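Local structure of putative peptidyl-prolyl cis-trans isomerase Cbf2 (Campylobacter jejuni, 3RFW) at residues A1-A4 and S10-D13. The protein probably catalyses the cis-trans isomerisation of peptidyl-prolyl bonds and acts as a SurA-like chaperone and virulence factor. Numbering follows the deposited sequence.
Sequences ATVA and SISD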
loop_
_atom_site.group_PDB
_atom_site.type_symbol
_atom_site.label_atom_id
_atom_site.label_comp_id
_atom_site.label_asym_id
_atom_site.label_seq_id
_atom_site.Cartn_x
_atom_site.Cartn_y
_atom_site.Cartn_z
ATOM N N ALA A 1 -0.405 43.272 -3.868
ATOM C CA ALA A 1 -1.209 44.069 -2.894
ATOM C C ALA A 1 -0.940 43.601 -1.468
ATOM O O ALA A 1 -0.636 42.423 -1.221
ATOM C CB ALA A 1 -2.685 43.976 -3.215
ATOM N N THR A 2 -1.103 44.522 -0.529
ATOM C CA THR A 2 -0.723 44.274 0.842
ATOM C C THR A 2 -1.892 43.679 1.579
ATOM O O THR A 2 -2.986 44.219 1.534
ATOM C CB THR A 2 -0.314 45.566 1.505
ATOM O OG1 THR A 2 0.884 46.017 0.880
ATOM C CG2 THR A 2 -0.061 45.354 2.990
ATOM N N VAL A 3 -1.689 42.522 2.191
ATOM C CA VAL A 3 -2.807 41.838 2.849
ATOM C C VAL A 3 -2.587 41.898 4.357
ATOM O O VAL A 3 -3.443 41.506 5.139
ATOM C CB VAL A 3 -2.943 40.368 2.358
ATOM C CG1 VAL A 3 -3.448 40.344 0.924
ATOM C CG2 VAL A 3 -1.595 39.639 2.464
ATOM N N ALA A 4 -1.390 42.312 4.754
ATOM C CA ALA A 4 -1.043 42.405 6.164
ATOM C C ALA A 4 0.261 43.166 6.326
ATOM O O ALA A 4 1.035 43.264 5.382
ATOM C CB ALA A 4 -0.935 41.012 6.789
ATOM N N SER A 10 5.072 45.245 5.066
ATOM C CA SER A 10 3.998 44.765 4.235
ATOM C C SER A 10 4.169 43.304 3.811
ATOM O O SER A 10 5.267 42.854 3.505
ATOM C CB SER A 10 3.918 45.641 2.978
ATOM O OG SER A 10 3.205 46.828 3.272
ATOM N N ILE A 11 3.065 42.565 3.836
ATOM C CA ILE A 11 3.003 41.236 3.272
ATOM C C ILE A 11 2.058 41.361 2.075
ATOM O O ILE A 11 0.905 41.766 2.231
ATOM C CB ILE A 11 2.426 40.219 4.315
ATOM C CG1 ILE A 11 3.230 40.241 5.626
ATOM C CG2 ILE A 11 2.283 38.805 3.745
ATOM C CD1 ILE A 11 4.603 39.549 5.572
ATOM N N SER A 12 2.563 41.046 0.880
ATOM C CA SER A 12 1.727 41.004 -0.324
ATOM C C SER A 12 0.910 39.724 -0.438
ATOM O O SER A 12 1.282 38.693 0.121
ATOM C CB SER A 12 2.585 41.146 -1.583
ATOM O OG SER A 12 3.616 40.170 -1.633
ATOM N N ASP A 13 -0.144 39.778 -1.248
ATOM C CA ASP A 13 -0.852 38.588 -1.670
ATOM C C ASP A 13 -0.004 37.713 -2.589
ATOM O O ASP A 13 -0.059 36.478 -2.510
ATOM C CB ASP A 13 -2.180 38.949 -2.342
ATOM C CG ASP A 13 -2.001 39.853 -3.554
ATOM O OD1 ASP A 13 -0.858 40.249 -3.887
ATOM O OD2 ASP A 13 -3.023 40.178 -4.172
HETATM O O HOH W 1 1.747 49.048 2.073
#
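Ile11 O accepts two backbone N-H groups from successive residues. The bond from Val3 N is 2.7 Å long and almost straight at the hydrogen (168°). Ala4 N adds a weak bond at 3.5 Å. In return Ile11 N donates to Ala4 O at 2.6 Å. The pairing Thr2–Ser12 and Ala4–Ile11 shifts register by one, with Val3 as the extra residue; its psi of -11° departs from extended geometry. Val3 CG2, lodged between its own backbone N and carbonyl carbon, lies 3.3 Å from Ile11 O. Its CG1 meets Asp13 CB at 3.8 Å, the two side chains crossing at about a right angle. At the chain start, the amino group Ala1 N forms a salt bridge with Asp13 OD1 at 3.1 Å, approaching from above the carboxylate, 51° out of its plane. A water bonds to Ser10 OG and, weakly, to Thr2 OG1. Ala4 CB and Ile11 CB, 4.2 Å apart, share a sheet face; on helix 34-56, Ala4 touches Ile45 and Ile11 touches Tyr44. Ser12 N-caps the following helix, and Ala4 pairs with a strand of the second subunit. Val3 and Ala4 together facing Ile11, with Val3 near the helical psi, fit a classic beta bulge, here in the N-terminal beta hairpin.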